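Local coordinates for RedY-like protein (Hahella chejuensis, PDB 2JDJ) that probably takes part in the biosynthesis of the red pigment prodigiosin, at residues H6-F11 with D17-W22. Numbering follows the deposited sequence.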
loop_
_atom_site.group_PDB
_atom_site.type_symbol
_atom_site.label_atom_id
_atom_site.label_comp_id
_atom_site.label_asym_id
_atom_site.label_seq_id
_atom_site.Cartn_x
_atom_site.Cartn_y
_atom_site.Cartn_z
ATOM N N HIS A 6 4.818 5.249 -0.748
ATOM C CA HIS A 6 5.343 6.376 -1.545
ATOM C C HIS A 6 4.909 6.303 -3.010
ATOM O O HIS A 6 4.917 5.237 -3.604
ATOM C CB HIS A 6 6.880 6.396 -1.548
ATOM C CG HIS A 6 7.498 6.580 -0.204
ATOM N ND1 HIS A 6 8.397 5.680 0.325
ATOM C CD2 HIS A 6 7.350 7.555 0.730
ATOM C CE1 HIS A 6 8.774 6.087 1.526
ATOM N NE2 HIS A 6 8.169 7.232 1.788
ATOM N N LYS A 7 4.554 7.449 -3.582
ATOM C CA LYS A 7 4.433 7.574 -5.022
ATOM C C LYS A 7 5.836 7.933 -5.450
ATOM O O LYS A 7 6.478 8.788 -4.819
ATOM C CB LYS A 7 3.477 8.704 -5.406
ATOM C CG LYS A 7 2.023 8.437 -5.019
ATOM C CD LYS A 7 1.172 9.616 -5.383
ATOM C CE LYS A 7 -0.326 9.279 -5.313
ATOM N NZ LYS A 7 -1.088 10.574 -5.475
ATOM N N ILE A 8 6.314 7.267 -6.494
ATOM C CA ILE A 8 7.691 7.435 -6.980
ATOM C C ILE A 8 7.684 7.871 -8.432
ATOM O O ILE A 8 7.097 7.199 -9.269
ATOM C CB ILE A 8 8.477 6.104 -6.851
ATOM C CG1 ILE A 8 8.671 5.752 -5.360
ATOM C CG2 ILE A 8 9.822 6.193 -7.625
ATOM C CD1 ILE A 8 9.044 4.301 -5.108
ATOM N N ARG A 9 8.352 8.981 -8.745
ATOM C CA ARG A 9 8.432 9.443 -10.116
ATOM C C ARG A 9 9.860 9.275 -10.640
ATOM O O ARG A 9 10.793 9.765 -10.019
ATOM C CB ARG A 9 8.022 10.914 -10.202
ATOM C CG ARG A 9 7.646 11.396 -11.587
ATOM C CD ARG A 9 7.420 12.915 -11.621
ATOM N NE ARG A 9 8.634 13.639 -11.269
ATOM C CZ ARG A 9 9.566 14.047 -12.142
ATOM N NH1 ARG A 9 9.434 13.851 -13.450
ATOM N NH2 ARG A 9 10.638 14.682 -11.698
ATOM N N LEU A 10 10.016 8.601 -11.777
ATOM C CA LEU A 10 11.303 8.521 -12.464
ATOM C C LEU A 10 11.598 9.862 -13.102
ATOM O O LEU A 10 10.701 10.503 -13.632
ATOM C CB LEU A 10 11.268 7.448 -13.548
ATOM C CG LEU A 10 10.972 5.989 -13.181
ATOM C CD1 LEU A 10 11.221 5.054 -14.403
ATOM C CD2 LEU A 10 11.791 5.532 -11.986
ATOM N N PHE A 11 12.845 10.304 -13.034
ATOM C CA PHE A 11 13.262 11.491 -13.763
ATOM C C PHE A 11 13.167 11.224 -15.268
ATOM O O PHE A 11 12.913 12.119 -16.071
ATOM C CB PHE A 11 14.693 11.883 -13.380
ATOM C CG PHE A 11 14.861 12.223 -11.918
ATOM C CD1 PHE A 11 14.046 13.167 -11.312
ATOM C CD2 PHE A 11 15.844 11.611 -11.161
ATOM C CE1 PHE A 11 14.208 13.479 -9.979
ATOM C CE2 PHE A 11 16.011 11.920 -9.824
ATOM C CZ PHE A 11 15.195 12.850 -9.237
ATOM N N ASP A 17 14.072 0.260 -16.899
ATOM C CA ASP A 17 14.655 -1.058 -16.755
ATOM C C ASP A 17 15.792 -1.116 -15.723
ATOM O O ASP A 17 15.866 -2.069 -14.951
ATOM C CB ASP A 17 15.063 -1.600 -18.099
ATOM C CG ASP A 17 16.340 -1.025 -18.559
ATOM O OD1 ASP A 17 16.519 0.195 -18.335
ATOM O OD2 ASP A 17 17.172 -1.810 -19.080
ATOM N N ALA A 18 16.637 -0.087 -15.677
ATOM C CA ALA A 18 17.630 0.063 -14.605
ATOM C C ALA A 18 16.984 0.177 -13.228
ATOM O O ALA A 18 17.441 -0.461 -12.268
ATOM C CB ALA A 18 18.522 1.261 -14.879
ATOM N N PHE A 19 15.939 1.000 -13.127
ATOM C CA PHE A 19 15.177 1.148 -11.883
ATOM C C PHE A 19 14.642 -0.196 -11.397
ATOM O O PHE A 19 14.901 -0.612 -10.265
ATOM C CB PHE A 19 14.010 2.156 -12.041
ATOM C CG PHE A 19 13.172 2.289 -10.806
ATOM C CD1 PHE A 19 13.635 3.030 -9.710
ATOM C CD2 PHE A 19 11.943 1.654 -10.710
ATOM C CE1 PHE A 19 12.897 3.138 -8.576
ATOM C CE2 PHE A 19 11.177 1.751 -9.536
ATOM C CZ PHE A 19 11.654 2.493 -8.474
ATOM N N GLU A 20 13.897 -0.879 -12.260
ATOM C CA GLU A 20 13.291 -2.168 -11.880
ATOM C C GLU A 20 14.304 -3.260 -11.554
ATOM O O GLU A 20 14.040 -4.094 -10.708
ATOM C CB GLU A 20 12.307 -2.653 -12.955
ATOM C CG GLU A 20 11.152 -1.674 -13.121
ATOM C CD GLU A 20 9.992 -2.189 -13.951
ATOM O OE1 GLU A 20 9.838 -3.417 -14.088
ATOM O OE2 GLU A 20 9.209 -1.334 -14.445
ATOM N N PHE A 21 15.455 -3.262 -12.223
ATOM C CA PHE A 21 16.473 -4.251 -11.888
ATOM C C PHE A 21 17.042 -3.954 -10.488
ATOM O O PHE A 21 17.274 -4.873 -9.692
ATOM C CB PHE A 21 17.595 -4.319 -12.945
ATOM C CG PHE A 21 18.624 -5.372 -12.622
ATOM C CD1 PHE A 21 18.462 -6.687 -13.084
ATOM C CD2 PHE A 21 19.710 -5.074 -11.793
ATOM C CE1 PHE A 21 19.389 -7.683 -12.751
ATOM C CE2 PHE A 21 20.624 -6.065 -11.443
ATOM C CZ PHE A 21 20.462 -7.366 -11.927
ATOM N N TRP A 22 17.275 -2.667 -10.211
ATOM C CA TRP A 22 17.755 -2.195 -8.918
ATOM C C TRP A 22 16.761 -2.545 -7.823
ATOM O O TRP A 22 17.139 -3.102 -6.784
ATOM C CB TRP A 22 18.045 -0.693 -8.946
ATOM C CG TRP A 22 18.380 -0.141 -7.586
ATOM C CD1 TRP A 22 19.606 -0.142 -6.969
ATOM C CD2 TRP A 22 17.465 0.471 -6.661
ATOM N NE1 TRP A 22 19.508 0.434 -5.713
ATOM C CE2 TRP A 22 18.208 0.822 -5.502
ATOM C CE3 TRP A 22 16.091 0.753 -6.696
ATOM C CZ2 TRP A 22 17.611 1.442 -4.384
ATOM C CZ3 TRP A 22 15.502 1.368 -5.589
ATOM C CH2 TRP A 22 16.264 1.707 -4.449
#
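Leu10 and Phe19 make the closest contact between residues 6-11, on strand 2-10, and residues 17-22, on helix 16-30. It is a CH-pi interaction. The methyl CD2 of Leu10 sits over one face of the Phe19 ring, 4.0 Å from its centroid and 21° off the normal. It is displaced toward the attached end of the ring: CD2 of Leu10 lies 3.7 Å from CG of Phe19. With CG anti to the backbone N (chi1 178°), the Phe19 ring extends toward the strand.

A looser apolar contact lies two residues back along the strand. Ile8 CG2 approaches Phe19 CZ at 4.2 Å, obliquely, at the far end of the ring. Ile8 and Leu10 alternate with Lys7 and Arg9, which places both on the face of the sheet that the helix covers.

Tyr55 of the adjacent strand meets the Phe19 ring with planes about 45° apart. Met86 also touches Phe19, and Phe83 of helix 74-86 touches Ile8.

This is helix-on-sheet packing, consistent with the dimeric alpha-beta barrel clan to which the family belongs. All three touching residues are buried. Between these segments the contacts are apolar, so dispersion and exclusion of water probably supply their share of the hold; Glu20 adds polar ties to Arg44 and Tyr55.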